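PDB 4BG2: PATF from Prochloron didemni, which is a prenyltransferase-like protein of patellamide biosynthesis, probably related to enzymes that attach prenyl groups to cyanobactin peptides, its exact role being uncertain. Local coordinates for residues F18-Q23 / L36-I41; R65-N70 / G122-S127; Q10-R15 / E43-C48; S49-C54 / C297-Q302. One frame throughout, in Å; residues are numbered along the deposited sequence. Where two conformers were deposited one is given.

Interaction 1. Residues F18-Q23 / L36-I41; sequences FVRTHQ and LFEEAI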
# COMPACT_ATOMS: atom_id res chain seq x y z
N PHE A 18 -15.39 4.98 -6.48
CA PHE A 18 -14.72 4.12 -5.48
C PHE A 18 -14.29 4.92 -4.26
O PHE A 18 -14.54 4.52 -3.12
CB PHE A 18 -13.49 3.41 -6.06
CG PHE A 18 -13.79 2.51 -7.22
CD1 PHE A 18 -15.03 1.91 -7.34
CD2 PHE A 18 -12.84 2.27 -8.19
CE1 PHE A 18 -15.31 1.09 -8.42
CE2 PHE A 18 -13.10 1.44 -9.25
CZ PHE A 18 -14.35 0.84 -9.37
N VAL A 19 -13.59 6.03 -4.51
CA VAL A 19 -13.06 6.84 -3.43
C VAL A 19 -14.22 7.43 -2.61
O VAL A 19 -14.19 7.39 -1.38
CB VAL A 19 -12.13 7.94 -3.99
CG1 VAL A 19 -11.84 8.97 -2.94
CG2 VAL A 19 -10.85 7.34 -4.54
N ARG A 20 -15.24 7.93 -3.27
CA ARG A 20 -16.41 8.51 -2.57
C ARG A 20 -17.22 7.46 -1.78
O ARG A 20 -17.56 7.67 -0.63
CB ARG A 20 -17.33 9.23 -3.55
CG ARG A 20 -16.71 10.49 -4.15
CD ARG A 20 -16.74 11.68 -3.19
NE ARG A 20 -15.94 12.81 -3.67
CZ ARG A 20 -16.31 13.63 -4.66
NH1 ARG A 20 -17.46 13.45 -5.30
NH2 ARG A 20 -15.51 14.63 -5.02
N THR A 21 -17.49 6.32 -2.40
CA THR A 21 -18.20 5.24 -1.73
C THR A 21 -17.50 4.78 -0.46
O THR A 21 -18.14 4.52 0.55
CB THR A 21 -18.40 4.06 -2.68
OG1 THR A 21 -19.10 4.54 -3.83
CG2 THR A 21 -19.20 2.93 -2.01
N HIS A 22 -16.17 4.77 -0.48
CA HIS A 22 -15.40 4.43 0.71
C HIS A 22 -15.57 5.46 1.84
O HIS A 22 -15.75 5.09 3.02
CB HIS A 22 -13.94 4.31 0.32
CG HIS A 22 -13.05 3.89 1.44
ND1 HIS A 22 -12.92 2.58 1.84
CD2 HIS A 22 -12.23 4.61 2.24
CE1 HIS A 22 -12.05 2.50 2.83
NE2 HIS A 22 -11.62 3.72 3.10
N GLN A 23 -15.47 6.75 1.48
CA GLN A 23 -15.71 7.82 2.45
C GLN A 23 -17.10 7.69 3.07
O GLN A 23 -17.25 7.86 4.28
CB GLN A 23 -15.61 9.20 1.78
CG GLN A 23 -14.20 9.58 1.38
CD GLN A 23 -14.16 10.78 0.44
OE1 GLN A 23 -15.04 11.66 0.48
NE2 GLN A 23 -13.15 10.81 -0.44
N LEU A 36 -7.76 17.45 -2.59
CA LEU A 36 -6.60 17.53 -3.50
C LEU A 36 -6.28 16.16 -4.12
O LEU A 36 -5.95 16.06 -5.30
CB LEU A 36 -5.35 18.01 -2.76
CG LEU A 36 -5.12 19.51 -2.57
CD1 LEU A 36 -3.95 19.73 -1.62
CD2 LEU A 36 -4.86 20.18 -3.91
N PHE A 37 -6.35 15.10 -3.32
CA PHE A 37 -6.05 13.78 -3.82
C PHE A 37 -7.02 13.34 -4.92
O PHE A 37 -6.61 12.76 -5.94
CB PHE A 37 -6.09 12.78 -2.69
CG PHE A 37 -5.70 11.42 -3.12
CD1 PHE A 37 -4.39 11.15 -3.53
CD2 PHE A 37 -6.63 10.40 -3.15
CE1 PHE A 37 -4.02 9.89 -3.92
CE2 PHE A 37 -6.26 9.13 -3.56
CZ PHE A 37 -4.96 8.88 -3.94
N GLU A 38 -8.29 13.68 -4.74
CA GLU A 38 -9.31 13.35 -5.72
C GLU A 38 -8.99 14.03 -7.06
O GLU A 38 -9.08 13.40 -8.12
CB GLU A 38 -10.69 13.78 -5.20
CG GLU A 38 -11.19 12.95 -4.01
CD GLU A 38 -12.56 13.40 -3.47
OE1 GLU A 38 -13.12 14.39 -3.96
OE2 GLU A 38 -13.09 12.74 -2.55
N GLU A 39 -8.60 15.29 -7.01
CA GLU A 39 -8.20 15.99 -8.22
C GLU A 39 -6.98 15.32 -8.84
O GLU A 39 -6.90 15.16 -10.06
CB GLU A 39 -7.92 17.48 -7.93
CG GLU A 39 -9.14 18.22 -7.44
CD GLU A 39 -8.88 19.67 -7.03
OE1 GLU A 39 -7.93 19.95 -6.26
OE2 GLU A 39 -9.66 20.54 -7.47
N ALA A 40 -6.03 14.90 -8.01
CA ALA A 40 -4.80 14.31 -8.56
C ALA A 40 -5.06 13.00 -9.33
O ALA A 40 -4.49 12.78 -10.41
CB ALA A 40 -3.78 14.09 -7.47
N ILE A 41 -5.92 12.14 -8.80
CA ILE A 41 -6.11 10.84 -9.43
C ILE A 41 -6.91 10.91 -10.72
O ILE A 41 -6.84 10.01 -11.55
CB ILE A 41 -6.74 9.79 -8.51
CG1 ILE A 41 -8.21 10.13 -8.24
CG2 ILE A 41 -5.90 9.63 -7.25
CD1 ILE A 41 -8.85 9.21 -7.22
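Glu38 OE2 is gripped by two donors of the facing helix: Gln23 NE2 at 2.9 Å and Arg20 NE at 3.1 Å. The two arrive differently. The Gln23 amide lies nearly coplanar with the carboxylate and sends its N-H almost in line with the C-O bond, with little bend at the hydrogen. Arg20 instead meets the carboxylate from above its plane, side-on, with NE on OE2 and NH2 on the other oxygen. The NH2 bond to Glu38 OE1, at 2.6 Å, is the shorter arm of this two-pronged salt bridge, and both acceptors lie close to the guanidinium plane. A bend at chi2 of Arg20 (-78°) turns the chain across Glu38 at about a right angle, and Glu38 comes to meet it extended beyond CG.

The pair joins two helices that pack on the outside of the antiparallel barrel, 18-23 within helix 3-25 and 36-41 within helix 34-42. The axes of the two segments run roughly antiparallel, at 155°, and come no closer than 11.8 Å, a spacing bridged by side chains. Replacing Glu38 by an alanine would probably leave the Arg20 guanidinium and the Gln23 amide without their common acceptor and open a gap beside Val19. On the side nearer the barrel the contact turns apolar: Val19 CG2 and Ile41 CD1 meet tip to tip at 3.8 Å. The other methyl, Val19 CG1, packs beside the gripped carboxylate, 4.0 Å from Glu38 OE2. Val19 also rests on Val50, and Ile41 on Val68 and Ile121, all residues of barrel strands.

Interaction 2. Residues R65-N70 / G122-S127; sequences RYEVCN and GVHLGS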
# COMPACT_ATOMS: atom_id res chain seq x y z
N ARG A 65 -7.87 6.31 3.47
CA ARG A 65 -6.63 5.71 3.01
C ARG A 65 -6.81 5.11 1.62
O ARG A 65 -7.63 4.19 1.43
CB ARG A 65 -6.17 4.62 3.97
CG ARG A 65 -5.93 5.09 5.39
CD ARG A 65 -5.97 3.94 6.37
NE ARG A 65 -5.05 2.89 5.97
CZ ARG A 65 -3.76 2.86 6.27
NH1 ARG A 65 -3.21 3.80 7.03
NH2 ARG A 65 -3.01 1.87 5.80
N TYR A 66 -6.04 5.62 0.66
CA TYR A 66 -6.09 5.18 -0.72
C TYR A 66 -4.72 5.10 -1.36
O TYR A 66 -3.87 5.99 -1.15
CB TYR A 66 -6.86 6.18 -1.56
CG TYR A 66 -8.21 6.54 -0.99
CD1 TYR A 66 -9.30 5.72 -1.23
CD2 TYR A 66 -8.39 7.70 -0.25
CE1 TYR A 66 -10.54 6.03 -0.72
CE2 TYR A 66 -9.65 8.04 0.24
CZ TYR A 66 -10.71 7.19 0.01
OH TYR A 66 -11.98 7.47 0.49
N GLU A 67 -4.52 4.06 -2.16
CA GLU A 67 -3.40 3.99 -3.10
C GLU A 67 -4.01 3.81 -4.49
O GLU A 67 -4.81 2.92 -4.71
CB GLU A 67 -2.48 2.78 -2.84
CG GLU A 67 -1.74 2.72 -1.54
CD GLU A 67 -1.00 4.00 -1.22
OE1 GLU A 67 -0.30 4.68 -2.13
OE2 GLU A 67 -1.16 4.23 -0.03
N VAL A 68 -3.59 4.66 -5.43
CA VAL A 68 -4.03 4.60 -6.80
C VAL A 68 -2.85 4.46 -7.75
O VAL A 68 -1.81 5.15 -7.61
CB VAL A 68 -4.82 5.87 -7.14
CG1 VAL A 68 -5.31 5.82 -8.59
CG2 VAL A 68 -6.00 6.01 -6.19
N CYS A 69 -2.99 3.59 -8.73
CA CYS A 69 -2.00 3.56 -9.80
C CYS A 69 -2.57 3.00 -11.09
O CYS A 69 -3.58 2.29 -11.09
CB CYS A 69 -0.77 2.75 -9.39
SG CYS A 69 -1.07 0.97 -9.18
N ASN A 70 -1.86 3.30 -12.17
CA ASN A 70 -2.16 2.73 -13.46
C ASN A 70 -1.89 1.24 -13.40
O ASN A 70 -0.89 0.80 -12.84
CB ASN A 70 -1.33 3.42 -14.54
CG ASN A 70 -1.60 2.86 -15.91
OD1 ASN A 70 -1.22 1.73 -16.21
ND2 ASN A 70 -2.30 3.62 -16.74
N GLY A 122 -0.82 8.04 -3.15
CA GLY A 122 -1.74 7.77 -2.11
C GLY A 122 -1.65 8.74 -0.99
O GLY A 122 -0.66 9.46 -0.85
N VAL A 123 -2.73 8.77 -0.21
CA VAL A 123 -2.81 9.55 1.00
C VAL A 123 -3.42 8.69 2.10
O VAL A 123 -4.36 7.92 1.85
CB VAL A 123 -3.68 10.82 0.85
CG1 VAL A 123 -2.99 11.82 -0.04
CG2 VAL A 123 -5.08 10.52 0.33
N HIS A 124 -2.92 8.87 3.31
CA HIS A 124 -3.51 8.31 4.51
C HIS A 124 -3.85 9.45 5.47
O HIS A 124 -2.95 10.08 6.05
CB HIS A 124 -2.56 7.32 5.20
CG HIS A 124 -2.17 6.15 4.34
ND1 HIS A 124 -1.12 5.32 4.66
CD2 HIS A 124 -2.68 5.67 3.18
CE1 HIS A 124 -1.01 4.37 3.75
NE2 HIS A 124 -1.92 4.58 2.82
N LEU A 125 -5.14 9.69 5.64
CA LEU A 125 -5.65 10.63 6.63
C LEU A 125 -5.46 10.06 8.03
O LEU A 125 -5.81 8.92 8.26
CB LEU A 125 -7.17 10.85 6.40
CG LEU A 125 -7.85 12.20 6.59
CD1 LEU A 125 -6.93 13.35 6.22
CD2 LEU A 125 -9.15 12.26 5.78
N GLY A 126 -4.89 10.84 8.95
CA GLY A 126 -4.82 10.46 10.35
C GLY A 126 -5.89 11.17 11.14
O GLY A 126 -6.72 11.89 10.58
N SER A 127 -5.84 11.02 12.46
CA SER A 127 -6.78 11.70 13.36
C SER A 127 -6.61 13.22 13.35
O SER A 127 -7.56 13.95 13.66
CB SER A 127 -6.61 11.19 14.78
OG SER A 127 -5.26 11.34 15.17
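Arg65 and His124 face each other as a non-hydrogen-bonded pair on two neighbouring antiparallel strands of the barrel, 60-70 and 116-124, a closed sheet ringed by helices as in the ABBA prenyltransferases. Followed outward, Arg65 starts with CB 3.7 Å from His124 CD2. CG passes above the CG-CD2 side of the imidazole, 4.0 Å from His124 CG. A bend at chi3 (54°) then folds the chain back, and NE hydrogen-bonds to Ser53 OG on strand 48-57. The guanidinium thereby comes over one face of the ring, the two planes 30° apart, with NH1 offset toward the rim at 3.5 Å from His124 ND1. NH2 ends the chain 3.8 Å from His124 CE1.

Both imidazole nitrogens have carboxylate partners. ND1 bonds to Glu179 OE2, while NE2 donates to Glu67 OE2 at 3.0 Å, a bent bond (131°) with the oxygen well out of the ring plane. Glu67 was modelled in two conformers, which makes this bond less certain than the rest; Thr120 OG1 holds its other oxygen. A leucine in place of His124 would probably deprive Glu179 OE2 and Glu67 OE2 of their imidazole partner and take away the flat surface beneath the Arg65 guanidinium.

The backbone pairing centres on Tyr66 and Val123, a hydrogen-bonded pair in which Tyr66 N to Val123 O and Val123 N to Tyr66 O both measure 3.1 Å. Their side chains leave from the other face of the sheet, toward Phe37 of helix 34-42, where Val123 CG2 meets the edge of the Tyr66 ring 4.4 Å from CD2.

Interaction 3. Residues Q10-R15 / E43-C48; sequences QRKDRR and EIEGSC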
# COMPACT_ATOMS: atom_id res chain seq x y z
N GLN A 10 -15.26 7.52 -18.51
CA GLN A 10 -16.00 6.63 -17.61
C GLN A 10 -15.09 5.97 -16.57
O GLN A 10 -15.44 5.89 -15.41
CB GLN A 10 -16.78 5.59 -18.40
CG GLN A 10 -18.03 6.17 -19.02
CD GLN A 10 -18.77 5.19 -19.90
OE1 GLN A 10 -18.23 4.69 -20.88
NE2 GLN A 10 -20.01 4.91 -19.55
N ARG A 11 -13.90 5.55 -16.96
CA ARG A 11 -12.93 5.10 -15.95
C ARG A 11 -12.72 6.16 -14.87
O ARG A 11 -12.70 5.85 -13.68
CB ARG A 11 -11.58 4.85 -16.57
CG ARG A 11 -11.50 3.65 -17.47
CD ARG A 11 -10.33 3.93 -18.37
NE ARG A 11 -9.87 2.80 -19.13
CZ ARG A 11 -9.10 2.92 -20.21
NH1 ARG A 11 -8.73 4.13 -20.63
NH2 ARG A 11 -8.69 1.84 -20.85
N LYS A 12 -12.52 7.41 -15.29
CA LYS A 12 -12.28 8.50 -14.35
C LYS A 12 -13.44 8.71 -13.39
O LYS A 12 -13.23 8.96 -12.19
CB LYS A 12 -11.96 9.81 -15.08
CG LYS A 12 -10.58 9.77 -15.73
CD LYS A 12 -10.25 11.04 -16.51
CE LYS A 12 -8.87 10.92 -17.13
NZ LYS A 12 -8.47 12.15 -17.87
N ASP A 13 -14.65 8.60 -13.90
CA ASP A 13 -15.85 8.66 -13.04
C ASP A 13 -15.89 7.50 -12.05
O ASP A 13 -16.18 7.70 -10.89
CB ASP A 13 -17.12 8.67 -13.89
CG ASP A 13 -17.22 9.88 -14.79
OD1 ASP A 13 -16.92 11.00 -14.33
OD2 ASP A 13 -17.61 9.73 -15.97
N ARG A 14 -15.60 6.28 -12.51
CA ARG A 14 -15.62 5.11 -11.61
C ARG A 14 -14.57 5.21 -10.49
O ARG A 14 -14.84 4.88 -9.34
CB ARG A 14 -15.40 3.82 -12.40
CG ARG A 14 -16.65 3.31 -13.08
CD ARG A 14 -16.61 1.80 -13.27
NE ARG A 14 -17.32 1.39 -14.48
CZ ARG A 14 -16.87 1.54 -15.72
NH1 ARG A 14 -15.68 2.09 -15.97
NH2 ARG A 14 -17.62 1.12 -16.73
N ARG A 15 -13.38 5.66 -10.86
CA ARG A 15 -12.29 5.91 -9.92
C ARG A 15 -12.77 6.75 -8.74
O ARG A 15 -12.55 6.42 -7.57
CB ARG A 15 -11.22 6.74 -10.61
CG ARG A 15 -9.85 6.20 -10.52
CD ARG A 15 -8.99 7.07 -11.44
NE ARG A 15 -8.90 6.52 -12.77
CZ ARG A 15 -8.23 7.06 -13.76
NH1 ARG A 15 -7.57 8.19 -13.59
NH2 ARG A 15 -8.23 6.45 -14.93
N GLU A 43 -6.22 12.98 -12.98
CA GLU A 43 -5.23 13.27 -14.00
C GLU A 43 -4.46 12.06 -14.49
O GLU A 43 -3.73 12.17 -15.47
CB GLU A 43 -4.24 14.32 -13.51
CG GLU A 43 -4.87 15.66 -13.15
CD GLU A 43 -3.82 16.72 -12.85
OE1 GLU A 43 -2.83 16.43 -12.14
OE2 GLU A 43 -3.97 17.86 -13.35
N ILE A 44 -4.59 10.91 -13.83
CA ILE A 44 -3.88 9.72 -14.27
C ILE A 44 -4.53 9.17 -15.52
O ILE A 44 -5.76 8.95 -15.55
CB ILE A 44 -3.81 8.65 -13.17
CG1 ILE A 44 -3.11 9.22 -11.94
CG2 ILE A 44 -3.00 7.44 -13.66
CD1 ILE A 44 -3.28 8.37 -10.71
N GLU A 45 -3.72 8.97 -16.56
CA GLU A 45 -4.23 8.44 -17.83
C GLU A 45 -4.26 6.91 -17.85
O GLU A 45 -3.47 6.24 -17.17
CB GLU A 45 -3.41 8.97 -19.02
CG GLU A 45 -3.70 10.43 -19.40
CD GLU A 45 -5.18 10.71 -19.66
OE1 GLU A 45 -5.88 9.82 -20.22
OE2 GLU A 45 -5.66 11.81 -19.30
N GLY A 46 -5.20 6.37 -18.62
CA GLY A 46 -5.36 4.92 -18.74
C GLY A 46 -6.25 4.37 -17.65
O GLY A 46 -7.04 5.09 -17.07
N SER A 47 -6.12 3.08 -17.37
CA SER A 47 -6.96 2.42 -16.40
C SER A 47 -6.19 2.32 -15.09
O SER A 47 -5.01 1.94 -15.09
CB SER A 47 -7.31 1.02 -16.91
OG SER A 47 -8.17 0.35 -16.01
N CYS A 48 -6.86 2.66 -14.00
CA CYS A 48 -6.28 2.63 -12.66
C CYS A 48 -6.96 1.61 -11.75
O CYS A 48 -8.12 1.26 -11.93
CB CYS A 48 -6.42 4.00 -12.02
SG CYS A 48 -5.29 5.24 -12.71
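The loop 43-48, which leads from helix 34-42 into the first barrel strand, docks against the N-terminal helix 3-25 through Arg11, Lys12 and Arg15, one turn of basic side chains. Arg15 reaches deepest. Its NH1 donates to Ile44 O at 2.8 Å, with the acceptor in the guanidinium plane, and also bonds to Ile41 O in the last turn of helix 34-42. Its NH2 lies 2.8 Å from Gly46 O. Cys48 SG sits over the centre of one guanidinium face, 3.6 Å from Arg15 CZ, and Lys12 CG lies against the opposite face, toward its rim. Lys12 runs extended to the loop, where NZ forms a salt bridge with Glu45 OE2 of 3.2 Å; Asn8 ND2 holds Glu45 OE1. Arg11 lays one guanidinium face over the Gly46-Ser47 peptide. The positive phi of Gly46 (86°) would press a CB against the preceding carbonyl oxygen. Asp304 and Glu305, near the end of the ordered chain, form salt bridges with Arg15 NE and Arg11 NE respectively. With carbonyl oxygens at one edge and Asp304 at NE, the buried charge of Arg15 is probably well compensated, and its bond to Ile41 O is likely to offset the negative end of helix 34-42.

Interaction 4. Residues S49-C54 / C297-Q302; sequences SVESSC and CFYYDQ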
# COMPACT_ATOMS: atom_id res chain seq x y z
N SER A 49 -6.20 1.16 -10.76
CA SER A 49 -6.76 0.47 -9.62
C SER A 49 -6.75 1.40 -8.42
O SER A 49 -5.83 2.19 -8.23
CB SER A 49 -6.00 -0.84 -9.35
OG SER A 49 -5.01 -0.63 -8.38
N VAL A 50 -7.82 1.35 -7.63
CA VAL A 50 -7.90 2.13 -6.41
C VAL A 50 -7.92 1.16 -5.26
O VAL A 50 -8.81 0.30 -5.18
CB VAL A 50 -9.17 2.99 -6.35
CG1 VAL A 50 -9.23 3.76 -5.03
CG2 VAL A 50 -9.25 3.94 -7.54
N GLU A 51 -6.91 1.26 -4.40
CA GLU A 51 -6.81 0.37 -3.23
C GLU A 51 -7.13 1.18 -2.01
O GLU A 51 -6.31 1.98 -1.56
CB GLU A 51 -5.41 -0.24 -3.08
CG GLU A 51 -5.37 -1.39 -2.05
CD GLU A 51 -4.06 -2.19 -2.06
OE1 GLU A 51 -3.01 -1.61 -2.38
OE2 GLU A 51 -4.06 -3.40 -1.71
N SER A 52 -8.35 1.02 -1.50
CA SER A 52 -8.79 1.71 -0.30
C SER A 52 -8.51 0.82 0.92
O SER A 52 -8.46 -0.40 0.81
CB SER A 52 -10.29 2.02 -0.38
OG SER A 52 -10.66 2.69 -1.58
N SER A 53 -8.39 1.41 2.09
CA SER A 53 -8.23 0.61 3.30
C SER A 53 -8.76 1.31 4.55
O SER A 53 -9.06 2.53 4.54
CB SER A 53 -6.77 0.23 3.46
OG SER A 53 -5.96 1.39 3.65
N CYS A 54 -8.89 0.53 5.60
CA CYS A 54 -9.24 1.01 6.92
C CYS A 54 -8.24 0.48 7.90
O CYS A 54 -8.01 -0.74 7.97
CB CYS A 54 -10.63 0.56 7.32
SG CYS A 54 -11.93 1.21 6.25
N CYS A 297 -4.84 -3.61 9.39
CA CYS A 297 -5.32 -2.85 8.25
C CYS A 297 -6.00 -3.76 7.26
O CYS A 297 -5.51 -4.84 6.99
CB CYS A 297 -4.16 -2.17 7.55
SG CYS A 297 -3.60 -0.72 8.39
N PHE A 298 -7.13 -3.32 6.73
CA PHE A 298 -7.91 -4.09 5.77
C PHE A 298 -7.95 -3.31 4.43
O PHE A 298 -8.49 -2.22 4.36
CB PHE A 298 -9.29 -4.25 6.37
CG PHE A 298 -10.14 -5.33 5.73
CD1 PHE A 298 -10.30 -5.40 4.36
CD2 PHE A 298 -10.84 -6.22 6.53
CE1 PHE A 298 -11.11 -6.38 3.78
CE2 PHE A 298 -11.66 -7.19 5.97
CZ PHE A 298 -11.79 -7.28 4.58
N TYR A 299 -7.43 -3.92 3.38
CA TYR A 299 -7.29 -3.30 2.06
C TYR A 299 -8.25 -4.00 1.12
O TYR A 299 -8.44 -5.19 1.23
CB TYR A 299 -5.85 -3.51 1.56
CG TYR A 299 -4.82 -2.70 2.27
CD1 TYR A 299 -4.22 -3.14 3.44
CD2 TYR A 299 -4.44 -1.44 1.77
CE1 TYR A 299 -3.24 -2.35 4.09
CE2 TYR A 299 -3.48 -0.67 2.41
CZ TYR A 299 -2.89 -1.12 3.55
OH TYR A 299 -1.96 -0.29 4.16
N TYR A 300 -8.85 -3.25 0.20
CA TYR A 300 -9.56 -3.84 -0.92
C TYR A 300 -9.26 -3.01 -2.17
O TYR A 300 -9.08 -1.79 -2.08
CB TYR A 300 -11.06 -3.96 -0.64
CG TYR A 300 -11.80 -2.66 -0.47
CD1 TYR A 300 -11.86 -2.04 0.76
CD2 TYR A 300 -12.46 -2.09 -1.53
CE1 TYR A 300 -12.56 -0.85 0.92
CE2 TYR A 300 -13.17 -0.91 -1.38
CZ TYR A 300 -13.20 -0.29 -0.16
OH TYR A 300 -13.88 0.89 -0.03
N ASP A 301 -9.22 -3.69 -3.32
CA ASP A 301 -8.75 -3.14 -4.58
C ASP A 301 -9.87 -3.19 -5.60
O ASP A 301 -10.51 -4.24 -5.78
CB ASP A 301 -7.55 -3.96 -5.06
CG ASP A 301 -6.83 -3.35 -6.27
OD1 ASP A 301 -6.97 -2.14 -6.56
OD2 ASP A 301 -6.07 -4.10 -6.94
N GLN A 302 -10.12 -2.04 -6.24
CA GLN A 302 -11.15 -1.92 -7.25
C GLN A 302 -10.54 -1.38 -8.55
O GLN A 302 -9.69 -0.47 -8.51
CB GLN A 302 -12.27 -1.01 -6.75
CG GLN A 302 -13.05 -1.62 -5.60
CD GLN A 302 -14.08 -0.67 -5.02
OE1 GLN A 302 -13.72 0.33 -4.42
NE2 GLN A 302 -15.36 -0.99 -5.19
O HOH W 1 -11.13 0.64 -3.63
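Tyr300 CG stands between its backbone N and carbonyl carbon (chi1 65°), a setting that turns the ring back over Ser52. Ser52 CB accordingly lies over the ring face as a CH-pi contact, 4.1 Å from the Tyr300 centroid, while Tyr300 OH hydrogen-bonds to His22 ND1 of helix 3-25. Asp301, with CG anti to N (chi1 -171°), swings its carboxylate to Ser49. There Ser49 OG donates to the syn lone pair of Asp301 OD1, 3.1 Å away, and Asp301 OD2 is engaged by Trp303 NE1.

These residues sit on the first and last strands of the barrel, 48-57 and 295-303, and their antiparallel pairing is the seam that closes it. Three hydrogen-bonded pairs, Val50-Gln302, Ser52-Tyr300 and Cys54-Phe298, carry two backbone bonds each; the shortest, Val50 N to Gln302 O, measures 2.8 Å. Between them the non-hydrogen-bonded pair Ser53-Tyr299 brings a second CH-pi contact, with Ser53 CB 3.7 Å from the centroid of the Tyr299 ring. Ser53 OG meanwhile accepts from Arg65 NE of the next strand. The extended Glu51 chain crosses Tyr299 obliquely, its OE2 3.7 Å from Tyr299 CB and hydrogen-bonded to Tyr246 OH.

On the helix-covered face, with Val50, Ser52 and Gln302, a water knits the strands together. It donates to Val50 O at 2.8 Å and to Gln302 OE1 at 2.7 Å, and accepts from Ser52 OG at 2.9 Å. The amide nitrogen of Gln302 is held in turn by Gly274 O.

Overall arrangement
From the N terminus, helix 3-25 enters two contacts: interaction 3, closed by the loop 43-48, and interaction 1, closed by helix 34-42 and nested inside it. The chain then enters the barrel. Interaction 4 joins strand 48-57 to strand 295-303 and so spans nearly all the remaining chain, with interaction 2, between neighbouring strands 60-70 and 116-124, nested within that long loop. No two loops cross. The two nests follow in series but touch in space: His22 ND1 meets Tyr300 OH, Val19 O meets Tyr66 OH, and Glu45 O meets Asn70 ND2. The N-terminal helices are thereby tied to the outside of the barrel beside its closing seam.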